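Local coordinates for DnaJ homolog subfamily C member 3 (Mus musculus, PDB 3IEG), which acts as an endoplasmic reticulum co-chaperone that binds misfolded proteins, stimulates the Hsc70 ATPase and restrains GCN2 kinase during the unfolded protein response, at residues A[38-43]-A[57-62]; A[51-56]-A[78-83]; A[121-126]-A[140-145]; A[134-139]-A[165-170]; A[255-260]-A[275-280]. All blocks are in the same frame, centred on the assembly; numbering follows the deposited sequence.

In the fold
All five contacts join helices of the tetratricopeptide-repeat part of the protein, as distinct from its J domain, inside one repeat (contacts 1 and 3) or between successive repeats (contacts 2, 4 and 5). Contacts 1 and 2 share helix 53-66 and touch through Leu60 and Leu80; contacts 3 and 4 share helix 136-149, with centres about 14 Å apart. Contact 2 is buried and apolar, contacts 1 and 5 are partly buried, and contacts 3 and 4 lie at the surface. Among the five, only contact 1 has a salt bridge across its segments. An aromatic face meets an aliphatic chain in contacts 1, 3, 4 and 5, whereas contact 2 uses leucine alone against small residues.

Contact 1 (A[38-43]-A[57-62]); sequences IAYYRR and LPDLTK
Arg43 and Asp59 clasp the two antiparallel helices of TPR 2, a tetratricopeptide helix-turn-helix unit in which segments 38-43 and 57-62 run at 150° to each other, their axes approaching to 8.4 Å. TPR 2 is one of the two repeats whose hydrophobic groove binds misfolded proteins. Arg43 can be followed outward. With CG anti to the backbone N (chi1 -165°), its CB, CG and CD pass alongside one carboxylate oxygen, CG lying 3.6 Å from Asp59 OD2. A bend at chi3 then turns the guanidinium onto the acid. NE donates to Asp59 OD2 at 2.6 Å, almost straight, and beyond CZ the chain ends with NH2 donating to Asp59 OD1 at 2.7 Å. Both oxygens are met on their syn side and lie in the guanidinium plane, although the carboxylate plane is inclined to it by 33°. This side-on, two-bond salt bridge fixes the rotation of both groups, and Arg43 also rests on His27 and Val30 of helix 19-32. Asp59 CB meanwhile packs against Tyr40 O. On the neighbouring turn Lys62 lays its aliphatic chain across the Tyr40 ring in a CH-pi contact, CG 3.6 Å above the ring centre and CE passing near CE2 and CZ. The tyrosine hydroxyl is hydrogen-bonded to Pro34 O. At the ring's edge, near its plane, Asp59 OD1 lies 3.8 Å from Tyr40 CD1.

Contact 2 (A[51-56]-A[78-83]); sequences GKSKAA and GHLLLK
No flat group meets another where Ser53 and Ala56 face Leu80; a branched aliphatic end does the work. Leu80 points toward segment 51-56, and both its methyls straddle Ser53 CB. Leu80 CD2 comes up to the serine methylene, 3.6 Å from Ser53 CB, while CD1 lies 4.0 Å from the same Ser53 CB and also reaches Ala56 CB, more loosely, at 4.4 Å. The leucine's CG leaves on the side of its backbone N (chi1 -58°), which carries the fork out from helix 71-84 to the first turn of helix 53-66. Ser53 meets the leucine with its CB, and no hydrogen bond crosses the contact. Just before it, Gly51, with positive phi, is the C-prime residue of the Schellman motif that ends helix 37-50, and Lys52 is the N-cap of the next helix; Ser53 and Ala56, in the first turn of that helix, both point toward Leu80. The contact joins TPR 2 to TPR 3. Phe47 and Leu48 of helix 37-50 back Ala56, Leu60 of helix 53-66 touches Leu80, and Trp152, from the loop between helices 136-149 and 154-166, packs on both Ser53 and Leu80.

Contact 3 (A[121-126]-A[140-145]); sequences QRLRSQ and ITFLDK
In TPR 4, a tetratricopeptide repeat, segment 121-126, on the later part of the long helix 104-132, packs antiparallel against segment 140-145 of helix 136-149, and Gln126 with Leu123 meets Phe142. The segments run at 154° with axes 8.9 Å apart at their closest, and Leu123 stands opposite Phe142 in the backbone register. The phenyl ring is the centre of the contact. Gln126 CB lies 3.7 Å above one face, nearly on the ring normal, in a CH-pi arrangement, and the extended chain lays its amide beside CE2, Gln126 OE1 3.6 Å from Phe142 CE2, the amide plane 34° from the ring. The backbone joins in, with Gln126 O 3.5 Å from Phe142 CD1. Phe142 CG is anti to the carbonyl carbon (chi1 -61°), which projects the ring toward helix 104-132. Leu123 splits its fork between two residues of the other helix: CD2 comes obliquely against the phenyl ring, 3.7 Å from Phe142 CD2, while CD1 turns to Lys145. Ala127, on the same helix as Gln126, also touches Phe142. The lysine takes part through its base alone, its bent chain carrying the amine away, and Lys145 CB lies 3.8 Å from Leu123 CD1.

Contact 4 (A[134-139]-A[165-170]); sequences ADYTAA and IKEGEP
Tyr136 overlaps the aliphatic chain of Lys166 at the junction of TPR 4 and TPR 5, where the start of one tetratricopeptide helix, 136-149, meets the end of another, 154-166. Lys166 CB lies 3.6 Å above one face of the ring, displaced toward its rim, a CH-pi contact. From there the chain, bent at chi2 (-78°), follows the ring outward, CG passing near CZ and CE arriving 3.5 Å from Tyr136 OH. On the opposite face lies the backbone just before it, Ala134 C over the ring centre, and Phe131 meets the tyrosine with its ring plane steeply inclined. Glu167 approaches from the edge: OE1 sits near the ring plane, 3.4 Å from Tyr136 CB, while OE2 lies 3.4 Å from Thr137 CG2. These are contacts of oxygen with carbon. Both backbones turn sharply here. Ala134 and Gly168, each with positive phi, are C-prime residues of Schellman motifs closing helices 104-132 and 154-166, so that the contact is made of helix ends. Asp135 is the N-cap of helix 136-149, its OD2 accepting from Ala138 N, which approaches from above the carboxylate plane, and more weakly from Thr137 OG1. The firmer of these two bonds, from Ala138 N to Asp135 OD2, measures 3.2 Å.

Contact 5 (A[255-260]-A[275-280]); sequences SKYESV and KERICH
Two torsions bring the Tyr257 ring and the Arg277 methylenes together: chi1 of Tyr257 at -90° presents the ring toward helix 268-284, and chi1 of Arg277 at -62°, with CG beside the backbone N, starts the arginine across that ring. Arg277 CB comes over one face, 3.4 Å from Tyr257 CE1, and CG continues to the phenolic end, 3.6 Å from Tyr257 OH. Bends at chi2 and chi3 then swing the guanidinium past the ring, its plane 82° from the ring plane and the phenolic oxygen near its edge, so methylenes rather than charge cover the aromatic face. Ile278 packs at the base of the tyrosine, CD1 3.8 Å from Tyr257 CB, and also meets Glu258 OE2 at 3.5 Å. Segments 255-260 (TPR 7) and 275-280 (TPR 8) run nearly antiparallel, their axes 9.6 Å apart at the closest, and on the latter Cys279 is tied by a disulfide to Cys295. No hydrogen bond passes between the segments themselves. Instead Glu242 OE1 is hydrogen-bonded to Tyr257 OH and salt-bridged to Arg277 NE. One carboxylate oxygen thus ties the phenol and the arginine NE to helix 222-246, and the carboxylate probably balances the arginine's charge and holds the guanidinium and the phenol in place.

Contact 1 (A[38-43]-A[57-62])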
# COMPACT_ATOMS: atom_id res chain seq x y z
N ILE A 38 -32.10 4.75 25.55
CA ILE A 38 -31.23 3.66 26.04
C ILE A 38 -31.10 2.52 25.07
O ILE A 38 -30.04 1.92 24.97
CB ILE A 38 -31.59 3.09 27.44
CG1 ILE A 38 -33.01 3.47 27.84
CG2 ILE A 38 -30.56 3.52 28.49
CD1 ILE A 38 -33.99 2.36 27.62
N ALA A 39 -32.18 2.22 24.35
CA ALA A 39 -32.14 1.14 23.37
C ALA A 39 -30.97 1.37 22.42
O ALA A 39 -30.17 0.47 22.21
CB ALA A 39 -33.45 1.04 22.62
N TYR A 40 -30.85 2.59 21.88
CA TYR A 40 -29.74 2.94 21.01
C TYR A 40 -28.42 2.88 21.76
O TYR A 40 -27.39 2.52 21.18
CB TYR A 40 -29.92 4.32 20.39
CG TYR A 40 -31.00 4.41 19.34
CD1 TYR A 40 -30.78 3.95 18.04
CD2 TYR A 40 -32.24 4.98 19.65
CE1 TYR A 40 -31.79 4.04 17.07
CE2 TYR A 40 -33.24 5.06 18.70
CZ TYR A 40 -33.01 4.60 17.41
OH TYR A 40 -34.02 4.70 16.48
N TYR A 41 -28.43 3.25 23.03
CA TYR A 41 -27.21 3.19 23.82
C TYR A 41 -26.77 1.73 24.02
O TYR A 41 -25.62 1.39 23.77
CB TYR A 41 -27.35 3.93 25.16
CG TYR A 41 -26.10 3.87 26.01
CD1 TYR A 41 -24.93 4.53 25.62
CD2 TYR A 41 -26.09 3.15 27.21
CE1 TYR A 41 -23.77 4.47 26.39
CE2 TYR A 41 -24.94 3.09 28.00
CZ TYR A 41 -23.79 3.76 27.59
OH TYR A 41 -22.65 3.69 28.37
N ARG A 42 -27.70 0.88 24.43
CA ARG A 42 -27.40 -0.53 24.64
C ARG A 42 -26.82 -1.17 23.38
O ARG A 42 -25.79 -1.87 23.44
CB ARG A 42 -28.63 -1.29 25.11
CG ARG A 42 -29.19 -0.81 26.44
CD ARG A 42 -28.18 -0.90 27.57
NE ARG A 42 -28.80 -0.56 28.84
CZ ARG A 42 -28.13 -0.09 29.90
NH1 ARG A 42 -26.82 0.10 29.84
NH2 ARG A 42 -28.79 0.19 31.01
N ARG A 43 -27.46 -0.90 22.24
CA ARG A 43 -26.94 -1.38 20.98
C ARG A 43 -25.54 -0.85 20.72
O ARG A 43 -24.70 -1.57 20.21
CB ARG A 43 -27.86 -1.02 19.82
CG ARG A 43 -27.52 -1.80 18.56
CD ARG A 43 -28.58 -1.67 17.48
NE ARG A 43 -28.61 -0.33 16.93
CZ ARG A 43 -29.60 0.16 16.21
NH1 ARG A 43 -30.67 -0.58 15.95
NH2 ARG A 43 -29.53 1.41 15.75
N LEU A 57 -20.98 4.51 16.23
CA LEU A 57 -21.09 5.97 16.12
C LEU A 57 -22.52 6.48 15.82
O LEU A 57 -23.05 7.26 16.60
CB LEU A 57 -20.04 6.56 15.16
CG LEU A 57 -20.09 8.06 14.86
CD1 LEU A 57 -19.83 8.89 16.11
CD2 LEU A 57 -19.08 8.44 13.77
N PRO A 58 -23.15 6.03 14.72
CA PRO A 58 -24.51 6.54 14.51
C PRO A 58 -25.45 6.35 15.71
O PRO A 58 -26.27 7.21 15.97
CB PRO A 58 -25.02 5.78 13.28
CG PRO A 58 -24.00 4.66 13.06
CD PRO A 58 -22.72 5.14 13.62
N ASP A 59 -25.31 5.25 16.45
CA ASP A 59 -26.15 5.05 17.64
C ASP A 59 -25.75 5.98 18.79
O ASP A 59 -26.60 6.50 19.50
CB ASP A 59 -26.15 3.59 18.12
CG ASP A 59 -26.84 2.65 17.14
OD1 ASP A 59 -27.57 3.13 16.25
OD2 ASP A 59 -26.65 1.42 17.25
N LEU A 60 -24.45 6.20 18.95
CA LEU A 60 -23.98 7.13 19.96
C LEU A 60 -24.51 8.52 19.69
O LEU A 60 -25.08 9.14 20.59
CB LEU A 60 -22.46 7.14 20.03
CG LEU A 60 -21.87 5.92 20.74
CD1 LEU A 60 -20.37 5.89 20.58
CD2 LEU A 60 -22.25 5.89 22.22
N THR A 61 -24.38 9.00 18.46
CA THR A 61 -24.88 10.34 18.15
C THR A 61 -26.42 10.40 18.17
O THR A 61 -26.99 11.45 18.45
CB THR A 61 -24.31 10.97 16.83
OG1 THR A 61 -25.30 10.93 15.80
CG2 THR A 61 -23.05 10.30 16.37
N LYS A 62 -27.08 9.28 17.91
CA LYS A 62 -28.52 9.26 18.08
C LYS A 62 -28.88 9.50 19.55
O LYS A 62 -29.73 10.33 19.86
CB LYS A 62 -29.09 7.93 17.60
CG LYS A 62 -30.61 7.81 17.76
CD LYS A 62 -31.37 8.70 16.79
CE LYS A 62 -32.87 8.55 16.99
NZ LYS A 62 -33.63 9.38 16.01

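Contact 2 (A[51-56]-A[78-83])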
# COMPACT_ATOMS: atom_id res chain seq x y z
N GLY A 51 -16.08 -4.13 19.02
CA GLY A 51 -15.08 -3.25 18.44
C GLY A 51 -15.44 -2.74 17.06
O GLY A 51 -14.55 -2.48 16.26
N LYS A 52 -16.74 -2.60 16.76
CA LYS A 52 -17.17 -2.09 15.45
C LYS A 52 -17.62 -0.63 15.57
O LYS A 52 -18.82 -0.35 15.64
CB LYS A 52 -18.29 -2.95 14.85
CG LYS A 52 -17.98 -4.44 14.70
CD LYS A 52 -19.04 -5.13 13.87
CE LYS A 52 -19.15 -6.59 14.25
NZ LYS A 52 -20.19 -7.31 13.45
N SER A 53 -16.66 0.28 15.59
CA SER A 53 -16.94 1.70 15.83
C SER A 53 -17.75 2.37 14.72
O SER A 53 -18.52 3.28 14.98
CB SER A 53 -15.65 2.47 16.05
OG SER A 53 -14.88 2.48 14.87
N LYS A 54 -17.58 1.91 13.49
CA LYS A 54 -18.37 2.39 12.37
C LYS A 54 -19.85 2.25 12.67
O LYS A 54 -20.63 3.14 12.34
CB LYS A 54 -18.03 1.62 11.09
CG LYS A 54 -18.62 2.18 9.81
CD LYS A 54 -17.76 1.81 8.59
CE LYS A 54 -16.36 2.46 8.64
NZ LYS A 54 -15.44 1.94 7.58
N ALA A 55 -20.23 1.14 13.30
CA ALA A 55 -21.61 0.85 13.65
C ALA A 55 -22.07 1.54 14.94
O ALA A 55 -23.22 1.96 15.05
CB ALA A 55 -21.82 -0.64 13.75
N ALA A 56 -21.16 1.68 15.90
CA ALA A 56 -21.47 2.33 17.17
C ALA A 56 -21.77 3.82 17.03
O ALA A 56 -22.72 4.32 17.65
CB ALA A 56 -20.35 2.12 18.16
N GLY A 78 -16.60 10.88 21.96
CA GLY A 78 -15.33 11.59 22.09
C GLY A 78 -14.13 10.70 21.84
O GLY A 78 -13.19 11.10 21.15
N HIS A 79 -14.13 9.50 22.41
CA HIS A 79 -13.06 8.55 22.15
C HIS A 79 -12.91 8.23 20.65
O HIS A 79 -11.80 8.22 20.13
CB HIS A 79 -13.26 7.25 22.94
CG HIS A 79 -13.18 7.42 24.43
ND1 HIS A 79 -12.22 8.21 25.03
CD2 HIS A 79 -13.93 6.92 25.43
CE1 HIS A 79 -12.39 8.19 26.34
NE2 HIS A 79 -13.43 7.41 26.61
N LEU A 80 -14.03 7.97 19.98
CA LEU A 80 -13.99 7.55 18.59
C LEU A 80 -13.53 8.69 17.72
O LEU A 80 -12.72 8.49 16.84
CB LEU A 80 -15.35 6.98 18.10
CG LEU A 80 -15.95 5.78 18.84
CD1 LEU A 80 -17.32 5.37 18.28
CD2 LEU A 80 -15.00 4.61 18.82
N LEU A 81 -14.05 9.90 17.98
CA LEU A 81 -13.62 11.11 17.26
C LEU A 81 -12.12 11.37 17.38
O LEU A 81 -11.46 11.64 16.38
CB LEU A 81 -14.41 12.35 17.72
CG LEU A 81 -15.92 12.35 17.47
CD1 LEU A 81 -16.66 13.37 18.34
CD2 LEU A 81 -16.23 12.54 16.00
N LEU A 82 -11.58 11.29 18.59
CA LEU A 82 -10.14 11.45 18.77
C LEU A 82 -9.36 10.44 17.91
O LEU A 82 -8.37 10.80 17.29
CB LEU A 82 -9.76 11.31 20.24
CG LEU A 82 -8.29 11.38 20.64
CD1 LEU A 82 -7.60 12.63 20.13
CD2 LEU A 82 -8.19 11.31 22.14
N LYS A 83 -9.81 9.19 17.88
CA LYS A 83 -9.17 8.16 17.07
C LYS A 83 -9.28 8.47 15.57
O LYS A 83 -8.39 8.15 14.79
CB LYS A 83 -9.76 6.79 17.36
CG LYS A 83 -9.27 6.12 18.64
CD LYS A 83 -9.56 4.63 18.56
CE LYS A 83 -9.21 3.91 19.83
NZ LYS A 83 -9.51 2.45 19.65

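Contact 3 (A[121-126]-A[140-145])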
# COMPACT_ATOMS: atom_id res chain seq x y z
N GLN A 121 -3.47 18.31 18.62
CA GLN A 121 -3.88 19.55 17.98
C GLN A 121 -2.64 20.42 17.67
O GLN A 121 -2.56 21.07 16.63
CB GLN A 121 -4.88 20.28 18.88
CG GLN A 121 -5.69 21.34 18.19
CD GLN A 121 -6.89 20.80 17.45
OE1 GLN A 121 -7.97 20.66 18.03
NE2 GLN A 121 -6.72 20.53 16.15
N ARG A 122 -1.68 20.39 18.58
CA ARG A 122 -0.41 21.09 18.47
C ARG A 122 0.49 20.40 17.44
O ARG A 122 1.16 21.06 16.65
CB ARG A 122 0.24 21.12 19.85
CG ARG A 122 1.63 21.74 19.95
CD ARG A 122 2.78 20.71 19.87
NE ARG A 122 3.94 21.12 20.67
CZ ARG A 122 4.69 22.20 20.46
NH1 ARG A 122 4.43 23.04 19.45
NH2 ARG A 122 5.71 22.47 21.27
N LEU A 123 0.50 19.07 17.47
CA LEU A 123 1.30 18.27 16.55
C LEU A 123 0.79 18.36 15.11
O LEU A 123 1.57 18.29 14.17
CB LEU A 123 1.33 16.80 17.00
CG LEU A 123 2.33 16.32 18.04
CD1 LEU A 123 2.00 14.90 18.45
CD2 LEU A 123 3.77 16.42 17.53
N ARG A 124 -0.52 18.51 14.96
CA ARG A 124 -1.12 18.66 13.65
C ARG A 124 -0.64 19.94 12.97
O ARG A 124 -0.23 19.92 11.82
CB ARG A 124 -2.64 18.63 13.78
CG ARG A 124 -3.33 18.34 12.51
CD ARG A 124 -4.81 18.17 12.75
NE ARG A 124 -5.45 17.65 11.54
CZ ARG A 124 -5.99 18.42 10.61
NH1 ARG A 124 -5.99 19.73 10.76
NH2 ARG A 124 -6.51 17.89 9.53
N SER A 125 -0.66 21.06 13.70
CA SER A 125 -0.12 22.33 13.21
C SER A 125 1.33 22.19 12.75
O SER A 125 1.67 22.60 11.65
CB SER A 125 -0.22 23.42 14.27
OG SER A 125 -1.56 23.79 14.46
N GLN A 126 2.17 21.60 13.60
CA GLN A 126 3.57 21.34 13.28
C GLN A 126 3.76 20.45 12.04
O GLN A 126 4.69 20.66 11.26
CB GLN A 126 4.25 20.72 14.48
CG GLN A 126 4.28 21.63 15.70
CD GLN A 126 5.05 21.03 16.85
OE1 GLN A 126 4.73 19.94 17.33
NE2 GLN A 126 6.09 21.73 17.30
N ILE A 140 7.11 13.98 8.55
CA ILE A 140 6.90 12.56 8.88
C ILE A 140 7.00 12.34 10.39
O ILE A 140 6.16 11.65 10.98
CB ILE A 140 7.78 11.52 8.08
CG1 ILE A 140 9.16 11.31 8.71
CG2 ILE A 140 7.85 11.82 6.57
CD1 ILE A 140 9.34 9.92 9.35
N THR A 141 8.00 12.97 11.01
CA THR A 141 8.24 12.86 12.45
C THR A 141 6.97 13.16 13.22
O THR A 141 6.53 12.36 14.04
CB THR A 141 9.38 13.79 12.90
OG1 THR A 141 10.61 13.34 12.32
CG2 THR A 141 9.52 13.81 14.43
N PHE A 142 6.36 14.30 12.91
CA PHE A 142 5.14 14.73 13.57
C PHE A 142 3.99 13.80 13.24
O PHE A 142 3.21 13.43 14.12
CB PHE A 142 4.79 16.16 13.19
CG PHE A 142 5.83 17.17 13.59
CD1 PHE A 142 6.43 17.98 12.63
CD2 PHE A 142 6.21 17.34 14.92
CE1 PHE A 142 7.39 18.94 12.99
CE2 PHE A 142 7.17 18.29 15.28
CZ PHE A 142 7.75 19.09 14.31
N LEU A 143 3.88 13.39 11.98
CA LEU A 143 2.78 12.51 11.58
C LEU A 143 2.91 11.15 12.23
O LEU A 143 1.92 10.56 12.62
CB LEU A 143 2.67 12.40 10.06
CG LEU A 143 2.24 13.67 9.31
CD1 LEU A 143 2.71 13.60 7.87
CD2 LEU A 143 0.74 13.93 9.37
N ASP A 144 4.14 10.67 12.38
CA ASP A 144 4.38 9.42 13.09
C ASP A 144 3.74 9.46 14.47
O ASP A 144 3.00 8.55 14.84
CB ASP A 144 5.88 9.14 13.22
CG ASP A 144 6.49 8.58 11.95
OD1 ASP A 144 5.77 8.00 11.10
OD2 ASP A 144 7.73 8.71 11.81
N LYS A 145 4.02 10.52 15.22
CA LYS A 145 3.45 10.73 16.54
C LYS A 145 1.92 10.81 16.50
O LYS A 145 1.25 10.10 17.24
CB LYS A 145 4.03 11.98 17.22
CG LYS A 145 4.90 11.70 18.46
CD LYS A 145 6.40 11.66 18.12
CE LYS A 145 7.08 13.02 18.35
NZ LYS A 145 8.55 12.97 18.06

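Contact 4 (A[134-139]-A[165-170])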
# COMPACT_ATOMS: atom_id res chain seq x y z
N ALA A 134 7.67 22.49 2.79
CA ALA A 134 8.37 21.44 2.06
C ALA A 134 9.49 20.80 2.87
O ALA A 134 10.52 20.39 2.32
CB ALA A 134 8.87 21.95 0.72
N ASP A 135 9.29 20.69 4.18
CA ASP A 135 10.19 19.92 5.01
C ASP A 135 9.57 18.55 5.34
O ASP A 135 8.98 18.35 6.41
CB ASP A 135 10.55 20.68 6.28
CG ASP A 135 11.65 20.00 7.06
OD1 ASP A 135 12.16 20.62 8.02
OD2 ASP A 135 11.99 18.83 6.74
N TYR A 136 9.74 17.61 4.41
CA TYR A 136 9.01 16.35 4.43
C TYR A 136 9.46 15.42 5.53
O TYR A 136 8.64 14.71 6.11
CB TYR A 136 9.01 15.68 3.05
CG TYR A 136 8.47 16.63 2.01
CD1 TYR A 136 9.29 17.14 1.00
CD2 TYR A 136 7.16 17.09 2.08
CE1 TYR A 136 8.80 18.05 0.06
CE2 TYR A 136 6.65 18.00 1.16
CZ TYR A 136 7.47 18.48 0.15
OH TYR A 136 6.94 19.37 -0.75
N THR A 137 10.75 15.45 5.84
CA THR A 137 11.25 14.63 6.96
C THR A 137 10.78 15.14 8.32
O THR A 137 10.48 14.36 9.21
CB THR A 137 12.78 14.47 6.96
OG1 THR A 137 13.38 15.76 6.85
CG2 THR A 137 13.23 13.60 5.81
N ALA A 138 10.71 16.46 8.49
CA ALA A 138 10.15 17.01 9.72
C ALA A 138 8.69 16.61 9.83
O ALA A 138 8.26 16.15 10.88
CB ALA A 138 10.29 18.52 9.74
N ALA A 139 7.94 16.79 8.75
CA ALA A 139 6.54 16.38 8.70
C ALA A 139 6.33 14.91 9.10
O ALA A 139 5.46 14.64 9.95
CB ALA A 139 5.95 16.66 7.34
N ILE A 165 6.45 9.90 -0.92
CA ILE A 165 6.73 9.99 -2.36
C ILE A 165 7.76 11.10 -2.64
O ILE A 165 8.71 10.87 -3.38
CB ILE A 165 5.47 10.05 -3.32
CG1 ILE A 165 5.36 11.38 -4.05
CG2 ILE A 165 4.16 9.63 -2.65
CD1 ILE A 165 4.48 12.41 -3.32
N LYS A 166 7.60 12.26 -2.00
CA LYS A 166 8.55 13.37 -2.15
C LYS A 166 9.94 12.98 -1.67
O LYS A 166 10.94 13.44 -2.19
CB LYS A 166 8.09 14.59 -1.35
CG LYS A 166 6.88 15.29 -1.90
CD LYS A 166 7.24 16.16 -3.09
CE LYS A 166 6.13 17.14 -3.36
NZ LYS A 166 6.45 18.02 -4.48
N GLU A 167 9.99 12.11 -0.67
CA GLU A 167 11.26 11.73 -0.09
C GLU A 167 11.89 10.60 -0.89
O GLU A 167 12.89 10.03 -0.48
CB GLU A 167 11.06 11.33 1.37
CG GLU A 167 12.22 11.66 2.29
CD GLU A 167 12.65 13.13 2.24
OE1 GLU A 167 11.81 14.02 2.04
OE2 GLU A 167 13.85 13.39 2.43
N GLY A 168 11.29 10.29 -2.04
CA GLY A 168 11.75 9.21 -2.89
C GLY A 168 11.58 7.83 -2.27
O GLY A 168 12.44 6.96 -2.44
N GLU A 169 10.49 7.62 -1.54
CA GLU A 169 10.22 6.33 -0.90
C GLU A 169 8.85 5.79 -1.33
O GLU A 169 7.96 5.64 -0.49
CB GLU A 169 10.26 6.48 0.62
CG GLU A 169 11.59 6.97 1.17
CD GLU A 169 12.53 5.85 1.55
OE1 GLU A 169 12.41 4.72 1.01
OE2 GLU A 169 13.40 6.09 2.42
N PRO A 170 8.68 5.51 -2.64
CA PRO A 170 7.35 5.15 -3.14
C PRO A 170 6.72 3.92 -2.51
O PRO A 170 5.51 3.89 -2.33
CB PRO A 170 7.59 4.92 -4.65
CG PRO A 170 9.06 4.68 -4.77
CD PRO A 170 9.69 5.53 -3.72

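Contact 5 (A[255-260]-A[275-280])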
# COMPACT_ATOMS: atom_id res chain seq x y z
N SER A 255 12.22 -7.13 -31.35
CA SER A 255 11.21 -6.28 -31.95
C SER A 255 10.13 -5.86 -30.94
O SER A 255 9.81 -4.67 -30.84
CB SER A 255 10.60 -7.03 -33.14
OG SER A 255 9.40 -6.42 -33.60
N LYS A 256 9.57 -6.82 -30.20
CA LYS A 256 8.57 -6.51 -29.19
C LYS A 256 9.06 -5.59 -28.07
O LYS A 256 8.38 -4.62 -27.75
CB LYS A 256 7.97 -7.78 -28.58
CG LYS A 256 6.63 -8.16 -29.19
CD LYS A 256 5.50 -7.24 -28.79
CE LYS A 256 4.22 -7.73 -29.42
NZ LYS A 256 3.84 -6.96 -30.60
N TYR A 257 10.23 -5.87 -27.50
CA TYR A 257 10.78 -4.98 -26.48
C TYR A 257 11.16 -3.61 -27.03
O TYR A 257 11.17 -2.61 -26.31
CB TYR A 257 11.93 -5.64 -25.73
CG TYR A 257 11.47 -6.41 -24.51
CD1 TYR A 257 11.58 -7.80 -24.45
CD2 TYR A 257 10.89 -5.75 -23.43
CE1 TYR A 257 11.13 -8.51 -23.33
CE2 TYR A 257 10.44 -6.45 -22.31
CZ TYR A 257 10.56 -7.82 -22.27
OH TYR A 257 10.11 -8.49 -21.16
N GLU A 258 11.45 -3.56 -28.33
CA GLU A 258 11.74 -2.30 -28.99
C GLU A 258 10.52 -1.39 -28.86
O GLU A 258 10.65 -0.23 -28.51
CB GLU A 258 12.07 -2.53 -30.47
CG GLU A 258 13.28 -1.75 -30.98
CD GLU A 258 14.61 -2.44 -30.68
OE1 GLU A 258 15.23 -3.01 -31.61
OE2 GLU A 258 15.03 -2.42 -29.50
N SER A 259 9.34 -1.94 -29.12
CA SER A 259 8.14 -1.14 -29.04
C SER A 259 7.73 -0.87 -27.58
O SER A 259 7.09 0.14 -27.30
CB SER A 259 7.01 -1.77 -29.84
OG SER A 259 6.76 -3.08 -29.37
N VAL A 260 8.11 -1.75 -26.66
CA VAL A 260 7.93 -1.50 -25.23
C VAL A 260 8.62 -0.20 -24.80
O VAL A 260 8.02 0.61 -24.09
CB VAL A 260 8.38 -2.70 -24.36
CG1 VAL A 260 8.46 -2.33 -22.88
CG2 VAL A 260 7.43 -3.86 -24.56
N LYS A 275 16.15 -3.50 -22.20
CA LYS A 275 17.50 -3.73 -22.69
C LYS A 275 18.06 -5.03 -22.15
O LYS A 275 18.65 -5.81 -22.90
CB LYS A 275 18.42 -2.56 -22.36
CG LYS A 275 18.47 -1.46 -23.42
CD LYS A 275 19.53 -0.41 -23.06
CE LYS A 275 19.45 0.82 -23.97
NZ LYS A 275 20.62 1.72 -23.74
N GLU A 276 17.84 -5.29 -20.86
CA GLU A 276 18.28 -6.55 -20.26
C GLU A 276 17.72 -7.77 -21.01
O GLU A 276 18.46 -8.70 -21.33
CB GLU A 276 17.91 -6.61 -18.78
CG GLU A 276 18.48 -7.84 -18.09
CD GLU A 276 17.77 -8.22 -16.80
OE1 GLU A 276 17.70 -7.35 -15.90
OE2 GLU A 276 17.34 -9.39 -16.67
N ARG A 277 16.42 -7.76 -21.28
CA ARG A 277 15.78 -8.86 -22.01
C ARG A 277 16.26 -8.93 -23.47
O ARG A 277 16.39 -10.02 -24.03
CB ARG A 277 14.24 -8.78 -21.91
CG ARG A 277 13.65 -8.89 -20.50
CD ARG A 277 14.14 -10.13 -19.75
NE ARG A 277 13.38 -11.34 -20.07
CZ ARG A 277 13.87 -12.58 -20.00
NH1 ARG A 277 15.13 -12.79 -19.65
NH2 ARG A 277 13.11 -13.62 -20.30
N ILE A 278 16.55 -7.78 -24.07
CA ILE A 278 17.10 -7.76 -25.42
C ILE A 278 18.50 -8.37 -25.40
O ILE A 278 18.84 -9.18 -26.27
CB ILE A 278 17.06 -6.35 -26.06
CG1 ILE A 278 15.62 -6.02 -26.49
CG2 ILE A 278 18.02 -6.27 -27.26
CD1 ILE A 278 15.36 -4.55 -26.80
N CYS A 279 19.28 -8.01 -24.39
CA CYS A 279 20.57 -8.65 -24.14
C CYS A 279 20.44 -10.17 -24.10
O CYS A 279 21.25 -10.89 -24.68
CB CYS A 279 21.17 -8.09 -22.85
SG CYS A 279 22.30 -9.17 -21.98
N HIS A 280 19.38 -10.65 -23.43
CA HIS A 280 19.05 -12.07 -23.37
C HIS A 280 18.72 -12.61 -24.76
O HIS A 280 19.20 -13.67 -25.13
CB HIS A 280 17.89 -12.30 -22.41
CG HIS A 280 17.57 -13.74 -22.16
ND1 HIS A 280 18.41 -14.58 -21.46
CD2 HIS A 280 16.49 -14.49 -22.50
CE1 HIS A 280 17.87 -15.78 -21.39
NE2 HIS A 280 16.71 -15.76 -22.01